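Local coordinates for protein alcohol dehydrogenase (Thermus thermophilus, PDB 2EIH) that probably acts as a zinc-containing, NAD(P)-dependent oxidoreductase of the medium-chain dehydrogenase family, interconverting alcohols and carbonyl compounds, at residues A38-D43 with I147-L152; W45-V50 with L328-R333. All blocks are in the same frame, centred on the assembly; numbering follows the deposited sequence.

Interaction 1: A38-D43 with I147-L152; sequences ALNHLD and IPLTFL
The amide of Asn40 and the branched end of Leu149 make most of this contact; they run past one another in opposite senses, with the leucine branch over the flat face of the amide. Leu149 CG lies 3.5 Å from Asn40 CG, with CB and CD1 of the leucine a little farther away, so the branch point rather than a single methyl presses on the amide. A torsion that holds CG trans to the backbone N of Leu149 (chi1 -160°) lays the branch point there. The CG2 methyl of Thr150 approaches the same amide's margin. An alanine here would remove the amide and would probably open a gap beside Leu149, whose branch would be freer to turn.

Asn40 is steadied from its own side. Its backbone N points almost straight at Asp43 OD2, 3.2 Å away, meeting the carboxylate from above its plane; its carbonyl O receives Asp43 N at 2.9 Å, and Tyr121 OH also bonds that OD2. Aspartate suits the first turn of helix 41-48, since its short chain lets the carboxylate reach back to the N-H of Asn40. The backbone N-H of Leu149 is taken by Asp64 OD2, from strand 64-72, and the Asp64 side chain touches Asn40 as well. The contact thus joins the turn after strand 29-38 of the GroES-like fold to the first turn of the helix leading toward the Rossmann-like sheet.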
ATOM      1  N   ALA A  38     -29.368  -5.120 -18.590  1.00 23.76           N
ATOM      2  CA  ALA A  38     -28.786  -3.843 -18.950  1.00 23.94           C
ATOM      3  C   ALA A  38     -27.847  -4.056 -20.115  1.00 24.49           C
ATOM      4  O   ALA A  38     -27.177  -5.083 -20.203  1.00 24.62           O
ATOM      5  CB  ALA A  38     -28.027  -3.248 -17.764  1.00 24.22           C
ATOM      6  N   LEU A  39     -27.806  -3.073 -21.008  1.00 25.48           N
ATOM      7  CA  LEU A  39     -26.968  -3.122 -22.199  1.00 26.03           C
ATOM      8  C   LEU A  39     -25.586  -2.521 -21.979  1.00 25.59           C
ATOM      9  O   LEU A  39     -25.457  -1.440 -21.417  1.00 24.79           O
ATOM     10  CB  LEU A  39     -27.653  -2.366 -23.339  1.00 25.76           C
ATOM     11  CG  LEU A  39     -28.630  -3.071 -24.280  1.00 28.30           C
ATOM     12  CD1 LEU A  39     -29.714  -3.817 -23.533  1.00 25.54           C
ATOM     13  CD2 LEU A  39     -29.239  -2.009 -25.210  1.00 27.44           C
ATOM     14  N   ASN A  40     -24.553  -3.222 -22.435  1.00 27.29           N
ATOM     15  CA  ASN A  40     -23.176  -2.737 -22.321  1.00 28.22           C
ATOM     16  C   ASN A  40     -22.491  -2.690 -23.692  1.00 29.04           C
ATOM     17  O   ASN A  40     -22.868  -3.418 -24.608  1.00 29.86           O
ATOM     18  CB  ASN A  40     -22.393  -3.617 -21.349  1.00 25.09           C
ATOM     19  CG  ASN A  40     -22.745  -3.331 -19.915  1.00 24.83           C
ATOM     20  OD1 ASN A  40     -23.433  -4.106 -19.257  1.00 25.86           O
ATOM     21  ND2 ASN A  40     -22.278  -2.196 -19.421  1.00 23.33           N
ATOM     22  N   HIS A  41     -21.487  -1.834 -23.836  1.00 31.45           N
ATOM     23  CA  HIS A  41     -20.802  -1.710 -25.117  1.00 34.62           C
ATOM     24  C   HIS A  41     -20.163  -3.029 -25.542  1.00 34.70           C
ATOM     25  O   HIS A  41     -19.924  -3.277 -26.732  1.00 34.90           O
ATOM     26  CB  HIS A  41     -19.767  -0.582 -25.055  1.00 36.28           C
ATOM     27  CG  HIS A  41     -20.378   0.783 -24.962  1.00 39.46           C
ATOM     28  ND1 HIS A  41     -21.033   1.378 -26.018  1.00 39.06           N
ATOM     29  CD2 HIS A  41     -20.475   1.646 -23.924  1.00 41.60           C
ATOM     30  CE1 HIS A  41     -21.511   2.548 -25.636  1.00 41.02           C
ATOM     31  NE2 HIS A  41     -21.187   2.737 -24.368  1.00 43.27           N
ATOM     32  N   LEU A  42     -19.917  -3.875 -24.552  1.00 33.24           N
ATOM     33  CA  LEU A  42     -19.347  -5.190 -24.777  1.00 34.31           C
ATOM     34  C   LEU A  42     -20.291  -6.036 -25.639  1.00 34.35           C
ATOM     35  O   LEU A  42     -19.841  -6.782 -26.517  1.00 32.47           O
ATOM     36  CB  LEU A  42     -19.104  -5.879 -23.432  1.00 35.90           C
ATOM     37  CG  LEU A  42     -18.592  -7.320 -23.451  1.00 37.71           C
ATOM     38  CD1 LEU A  42     -17.382  -7.442 -24.376  1.00 38.16           C
ATOM     39  CD2 LEU A  42     -18.241  -7.729 -22.036  1.00 38.03           C
ATOM     40  N   ASP A  43     -21.596  -5.928 -25.391  1.00 32.16           N
ATOM     41  CA  ASP A  43     -22.555  -6.696 -26.174  1.00 30.80           C
ATOM     42  C   ASP A  43     -22.427  -6.290 -27.643  1.00 29.90           C
ATOM     43  O   ASP A  43     -22.651  -7.106 -28.530  1.00 29.44           O
ATOM     44  CB  ASP A  43     -24.003  -6.435 -25.728  1.00 29.88           C
ATOM     45  CG  ASP A  43     -24.196  -6.498 -24.218  1.00 30.67           C
ATOM     46  OD1 ASP A  43     -23.312  -7.001 -23.500  1.00 30.10           O
ATOM     47  OD2 ASP A  43     -25.256  -6.035 -23.750  1.00 29.55           O
ATOM     48  N   ILE A 147     -26.608  -1.428 -12.344  1.00 21.67           N
ATOM     49  CA  ILE A 147     -25.456  -1.262 -11.472  1.00 20.02           C
ATOM     50  C   ILE A 147     -24.124  -2.006 -11.682  1.00 23.05           C
ATOM     51  O   ILE A 147     -23.108  -1.374 -12.024  1.00 23.81           O
ATOM     52  CB  ILE A 147     -25.861  -1.497  -9.996  1.00 20.69           C
ATOM     53  CG1 ILE A 147     -26.945  -0.521  -9.601  1.00 18.87           C
ATOM     54  CG2 ILE A 147     -24.632  -1.343  -9.078  1.00 15.70           C
ATOM     55  CD1 ILE A 147     -27.596  -0.833  -8.276  1.00 21.43           C
ATOM     56  N   PRO A 148     -24.113  -3.345 -11.497  1.00 23.21           N
ATOM     57  CA  PRO A 148     -22.931  -4.200 -11.619  1.00 22.18           C
ATOM     58  C   PRO A 148     -21.777  -3.797 -12.543  1.00 24.90           C
ATOM     59  O   PRO A 148     -20.782  -3.214 -12.088  1.00 25.94           O
ATOM     60  CB  PRO A 148     -23.534  -5.551 -11.951  1.00 22.08           C
ATOM     61  CG  PRO A 148     -24.826  -5.517 -11.224  1.00 18.13           C
ATOM     62  CD  PRO A 148     -25.337  -4.159 -11.607  1.00 18.86           C
ATOM     63  N   LEU A 149     -21.888  -4.133 -13.822  1.00 25.82           N
ATOM     64  CA  LEU A 149     -20.831  -3.854 -14.794  1.00 26.47           C
ATOM     65  C   LEU A 149     -20.191  -2.458 -14.672  1.00 26.72           C
ATOM     66  O   LEU A 149     -18.976  -2.356 -14.462  1.00 27.21           O
ATOM     67  CB  LEU A 149     -21.374  -4.074 -16.219  1.00 28.68           C
ATOM     68  CG  LEU A 149     -20.498  -4.322 -17.472  1.00 32.65           C
ATOM     69  CD1 LEU A 149     -19.438  -3.238 -17.594  1.00 32.80           C
ATOM     70  CD2 LEU A 149     -19.861  -5.696 -17.425  1.00 32.59           C
ATOM     71  N   THR A 150     -20.965  -1.380 -14.797  1.00 24.48           N
ATOM     72  CA  THR A 150     -20.342  -0.059 -14.706  1.00 23.33           C
ATOM     73  C   THR A 150     -19.843   0.306 -13.323  1.00 21.66           C
ATOM     74  O   THR A 150     -18.764   0.873 -13.194  1.00 21.01           O
ATOM     75  CB  THR A 150     -21.267   1.088 -15.209  1.00 23.54           C
ATOM     76  OG1 THR A 150     -22.573   0.957 -14.634  1.00 27.41           O
ATOM     77  CG2 THR A 150     -21.356   1.090 -16.723  1.00 26.16           C
ATOM     78  N   PHE A 151     -20.608   0.003 -12.281  1.00 21.43           N
ATOM     79  CA  PHE A 151     -20.108   0.346 -10.958  1.00 22.62           C
ATOM     80  C   PHE A 151     -18.814  -0.381 -10.599  1.00 23.20           C
ATOM     81  O   PHE A 151     -17.930   0.205  -9.982  1.00 25.86           O
ATOM     82  CB  PHE A 151     -21.184   0.158  -9.888  1.00 20.92           C
ATOM     83  CG  PHE A 151     -22.098   1.332  -9.787  1.00 18.70           C
ATOM     84  CD1 PHE A 151     -23.164   1.465 -10.659  1.00 19.52           C
ATOM     85  CD2 PHE A 151     -21.801   2.383  -8.926  1.00 19.95           C
ATOM     86  CE1 PHE A 151     -23.918   2.637 -10.693  1.00 18.77           C
ATOM     87  CE2 PHE A 151     -22.542   3.560  -8.946  1.00 18.72           C
ATOM     88  CZ  PHE A 151     -23.607   3.680  -9.843  1.00 20.27           C
ATOM     89  N   LEU A 152     -18.673  -1.634 -11.010  1.00 22.04           N
ATOM     90  CA  LEU A 152     -17.448  -2.361 -10.710  1.00 22.02           C
ATOM     91  C   LEU A 152     -16.254  -1.786 -11.450  1.00 22.12           C
ATOM     92  O   LEU A 152     -15.165  -1.694 -10.899  1.00 22.56           O
ATOM     93  CB  LEU A 152     -17.603  -3.838 -11.070  1.00 20.81           C
ATOM     94  CG  LEU A 152     -18.495  -4.619 -10.109  1.00 20.93           C
ATOM     95  CD1 LEU A 152     -19.000  -5.882 -10.785  1.00 19.21           C
ATOM     96  CD2 LEU A 152     -17.704  -4.956  -8.852  1.00 18.54           C
TER

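Interaction 2: W45-V50 with L328-R333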
ATOM      1  N   TRP A  45     -19.594  -5.197 -29.251  1.00 34.28           N
ATOM      2  CA  TRP A  45     -18.381  -5.755 -29.826  1.00 35.39           C
ATOM      3  C   TRP A  45     -18.613  -7.225 -30.187  1.00 35.95           C
ATOM      4  O   TRP A  45     -18.141  -7.701 -31.225  1.00 35.64           O
ATOM      5  CB  TRP A  45     -17.207  -5.611 -28.846  1.00 38.19           C
ATOM      6  CG  TRP A  45     -16.925  -4.184 -28.487  1.00 41.42           C
ATOM      7  CD1 TRP A  45     -17.143  -3.090 -29.274  1.00 43.01           C
ATOM      8  CD2 TRP A  45     -16.415  -3.689 -27.242  1.00 43.36           C
ATOM      9  NE1 TRP A  45     -16.810  -1.942 -28.598  1.00 44.53           N
ATOM     10  CE2 TRP A  45     -16.361  -2.279 -27.347  1.00 44.76           C
ATOM     11  CE3 TRP A  45     -15.998  -4.295 -26.048  1.00 45.26           C
ATOM     12  CZ2 TRP A  45     -15.912  -1.461 -26.296  1.00 45.65           C
ATOM     13  CZ3 TRP A  45     -15.549  -3.479 -25.001  1.00 46.41           C
ATOM     14  CH2 TRP A  45     -15.512  -2.079 -25.136  1.00 46.50           C
ATOM     15  N   VAL A  46     -19.357  -7.941 -29.349  1.00 35.25           N
ATOM     16  CA  VAL A  46     -19.631  -9.340 -29.631  1.00 34.92           C
ATOM     17  C   VAL A  46     -20.555  -9.432 -30.835  1.00 37.78           C
ATOM     18  O   VAL A  46     -20.385 -10.307 -31.682  1.00 39.04           O
ATOM     19  CB  VAL A  46     -20.275 -10.049 -28.428  1.00 33.70           C
ATOM     20  CG1 VAL A  46     -20.640 -11.479 -28.803  1.00 32.30           C
ATOM     21  CG2 VAL A  46     -19.299 -10.057 -27.259  1.00 33.20           C
ATOM     22  N   ARG A  47     -21.522  -8.522 -30.926  1.00 38.33           N
ATOM     23  CA  ARG A  47     -22.446  -8.531 -32.053  1.00 39.91           C
ATOM     24  C   ARG A  47     -21.730  -8.266 -33.374  1.00 40.77           C
ATOM     25  O   ARG A  47     -21.953  -8.967 -34.358  1.00 40.04           O
ATOM     26  CB  ARG A  47     -23.558  -7.492 -31.858  1.00 40.30           C
ATOM     27  CG  ARG A  47     -24.352  -7.239 -33.140  1.00 41.74           C
ATOM     28  CD  ARG A  47     -25.519  -6.287 -32.968  1.00 43.15           C
ATOM     29  NE  ARG A  47     -25.166  -4.947 -32.501  1.00 44.25           N
ATOM     30  CZ  ARG A  47     -24.570  -4.002 -33.224  1.00 44.34           C
ATOM     31  NH1 ARG A  47     -24.318  -2.824 -32.669  1.00 45.80           N
ATOM     32  NH2 ARG A  47     -24.221  -4.225 -34.483  1.00 43.79           N
ATOM     33  N   LYS A  48     -20.879  -7.247 -33.400  1.00 43.46           N
ATOM     34  CA  LYS A  48     -20.147  -6.908 -34.617  1.00 46.20           C
ATOM     35  C   LYS A  48     -19.140  -7.980 -35.010  1.00 47.46           C
ATOM     36  O   LYS A  48     -18.799  -8.113 -36.183  1.00 47.58           O
ATOM     37  CB  LYS A  48     -19.417  -5.578 -34.451  1.00 46.65           C
ATOM     38  CG  LYS A  48     -20.324  -4.375 -34.477  1.00 48.25           C
ATOM     39  CD  LYS A  48     -19.522  -3.097 -34.334  1.00 49.71           C
ATOM     40  CE  LYS A  48     -20.382  -1.892 -34.647  1.00 50.45           C
ATOM     41  NZ  LYS A  48     -19.654  -0.615 -34.429  1.00 53.43           N
ATOM     42  N   GLY A  49     -18.664  -8.741 -34.031  1.00 48.67           N
ATOM     43  CA  GLY A  49     -17.697  -9.785 -34.320  1.00 49.95           C
ATOM     44  C   GLY A  49     -16.296  -9.378 -33.909  1.00 50.62           C
ATOM     45  O   GLY A  49     -15.348 -10.154 -34.031  1.00 51.32           O
ATOM     46  N   VAL A  50     -16.171  -8.156 -33.411  1.00 50.95           N
ATOM     47  CA  VAL A  50     -14.895  -7.630 -32.969  1.00 52.63           C
ATOM     48  C   VAL A  50     -14.393  -8.347 -31.727  1.00 53.11           C
ATOM     49  O   VAL A  50     -13.197  -8.352 -31.443  1.00 52.91           O
ATOM     50  CB  VAL A  50     -15.013  -6.142 -32.647  1.00 53.92           C
ATOM     51  CG1 VAL A  50     -13.636  -5.559 -32.386  1.00 55.81           C
ATOM     52  CG2 VAL A  50     -15.702  -5.421 -33.789  1.00 54.67           C
ATOM     53  N   LEU A 328     -29.318   2.912 -29.951  1.00 42.70           N
ATOM     54  CA  LEU A 328     -29.266   3.967 -28.949  1.00 42.47           C
ATOM     55  C   LEU A 328     -27.924   4.048 -28.250  1.00 43.20           C
ATOM     56  O   LEU A 328     -27.423   5.133 -27.958  1.00 42.97           O
ATOM     57  CB  LEU A 328     -30.332   3.740 -27.884  1.00 41.98           C
ATOM     58  CG  LEU A 328     -31.765   4.093 -28.229  1.00 41.76           C
ATOM     59  CD1 LEU A 328     -32.671   3.604 -27.123  1.00 41.95           C
ATOM     60  CD2 LEU A 328     -31.891   5.595 -28.412  1.00 42.33           C
ATOM     61  N   LEU A 329     -27.352   2.889 -27.965  1.00 45.52           N
ATOM     62  CA  LEU A 329     -26.077   2.821 -27.271  1.00 48.04           C
ATOM     63  C   LEU A 329     -24.897   3.166 -28.158  1.00 49.68           C
ATOM     64  O   LEU A 329     -23.962   3.834 -27.727  1.00 48.95           O
ATOM     65  CB  LEU A 329     -25.883   1.426 -26.684  1.00 47.60           C
ATOM     66  CG  LEU A 329     -24.673   1.291 -25.768  1.00 47.95           C
ATOM     67  CD1 LEU A 329     -24.766   2.294 -24.623  1.00 48.88           C
ATOM     68  CD2 LEU A 329     -24.623  -0.129 -25.233  1.00 48.31           C
ATOM     69  N   GLU A 330     -24.942   2.709 -29.401  1.00 52.18           N
ATOM     70  CA  GLU A 330     -23.859   2.979 -30.328  1.00 55.50           C
ATOM     71  C   GLU A 330     -23.688   4.454 -30.652  1.00 55.96           C
ATOM     72  O   GLU A 330     -22.579   4.898 -30.956  1.00 56.42           O
ATOM     73  CB  GLU A 330     -24.058   2.194 -31.621  1.00 56.87           C
ATOM     74  CG  GLU A 330     -23.791   0.711 -31.471  1.00 60.10           C
ATOM     75  CD  GLU A 330     -23.686   0.018 -32.809  1.00 61.71           C
ATOM     76  OE1 GLU A 330     -24.683   0.027 -33.566  1.00 62.33           O
ATOM     77  OE2 GLU A 330     -22.603  -0.532 -33.103  1.00 62.78           O
ATOM     78  N   GLU A 331     -24.778   5.212 -30.586  1.00 56.81           N
ATOM     79  CA  GLU A 331     -24.723   6.640 -30.884  1.00 57.62           C
ATOM     80  C   GLU A 331     -24.406   7.522 -29.667  1.00 56.94           C
ATOM     81  O   GLU A 331     -24.395   8.750 -29.772  1.00 55.44           O
ATOM     82  CB  GLU A 331     -26.039   7.092 -31.530  1.00 59.83           C
ATOM     83  CG  GLU A 331     -27.226   7.214 -30.580  1.00 65.01           C
ATOM     84  CD  GLU A 331     -28.536   7.569 -31.300  1.00 67.57           C
ATOM     85  OE1 GLU A 331     -29.483   8.051 -30.633  1.00 67.01           O
ATOM     86  OE2 GLU A 331     -28.624   7.352 -32.531  1.00 69.47           O
ATOM     87  N   ARG A 332     -24.126   6.887 -28.529  1.00 56.78           N
ATOM     88  CA  ARG A 332     -23.805   7.583 -27.281  1.00 56.04           C
ATOM     89  C   ARG A 332     -24.649   8.839 -27.044  1.00 53.97           C
ATOM     90  O   ARG A 332     -24.139   9.860 -26.575  1.00 53.93           O
ATOM     91  CB  ARG A 332     -22.316   7.967 -27.235  1.00 58.58           C
ATOM     92  CG  ARG A 332     -21.360   6.891 -26.701  1.00 62.87           C
ATOM     93  CD  ARG A 332     -20.759   6.020 -27.807  1.00 66.36           C
ATOM     94  NE  ARG A 332     -19.788   5.060 -27.274  1.00 69.01           N
ATOM     95  CZ  ARG A 332     -19.172   4.128 -28.000  1.00 70.34           C
ATOM     96  NH1 ARG A 332     -18.306   3.297 -27.429  1.00 70.88           N
ATOM     97  NH2 ARG A 332     -19.426   4.017 -29.299  1.00 71.22           N
ATOM     98  N   ARG A 333     -25.939   8.763 -27.348  1.00 50.83           N
ATOM     99  CA  ARG A 333     -26.812   9.913 -27.167  1.00 48.76           C
ATOM    100  C   ARG A 333     -27.511   9.885 -25.815  1.00 44.82           C
ATOM    101  O   ARG A 333     -27.558  10.889 -25.106  1.00 44.26           O
ATOM    102  CB  ARG A 333     -27.838   9.973 -28.300  1.00 52.59           C
ATOM    103  CG  ARG A 333     -28.709  11.209 -28.285  1.00 57.93           C
ATOM    104  CD  ARG A 333     -29.494  11.359 -29.587  1.00 64.14           C
ATOM    105  NE  ARG A 333     -30.541  10.353 -29.775  1.00 67.54           N
ATOM    106  CZ  ARG A 333     -31.632  10.245 -29.020  1.00 69.03           C
ATOM    107  NH1 ARG A 333     -31.829  11.083 -28.007  1.00 69.08           N
ATOM    108  NH2 ARG A 333     -32.539   9.310 -29.292  1.00 69.86           N
TER
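Glu330 reaches out from near the end of helix 322-330 to meet Arg47 and Lys48, neighbours in the last turn of helix 41-48. Starting at CB, the chain turns so that CG is opposite the carbonyl carbon (chi1 -73°), directing the acid at the facing helix. CG itself comes to the edge of the Arg47 guanidinium, in its plane, with NH1 at 3.8 Å. The next atom, CD, also faces Arg47 NH1, at an approach shorter than expected, so its exact value is doubtful. At the tip, the salt bridge is with OE2, 2.9 Å from Arg47 NH1; OE1 is close to the same nitrogen. NH1 stands above the carboxylate rather than in its plane, and the two flat groups are turned 83° against each other. OE2 has a second cation: Lys48 NZ arrives at 3.2 Å along an extended chain whose CE also touches that oxygen.

Arg47 can do this because its chain bends at chi3 (60°) and its other nitrogens are engaged: NH2 with Gly10 O, and NE with His326 ND1. These bonds fix the rotation of the guanidinium and leave NH1 to the acid. Arginine suits the buried place, where several acceptors converge, while the long, flexible chain of the solvent-exposed Lys48 can span the gap to the acid. One carboxylate shared by two cations makes a small salt-bridge network; with NH1 above the carboxylate, the attraction is probably more electrostatic than directional, and the paired positive charges would favour an ionised Glu330.

In the fold
From the N terminus, strand 29-38 runs into 38-43 and helix 41-48, so the first halves of both contacts follow closely along the chain. Interaction 1 closes first, after an intervening 103 residues that include the zinc-binding cysteines Cys93, Cys96, Cys99 and Cys107. Interaction 2 closes much later, when the chain has passed through the six-stranded parallel sheet and returned with helix 322-330. Their segments alternate, so the two closures cross. They also touch: His41 packs on Leu329 and Arg332. The turn leading into helix 41-48 is thereby tied to helix 148-161, and the last turn of the helix to helix 322-330.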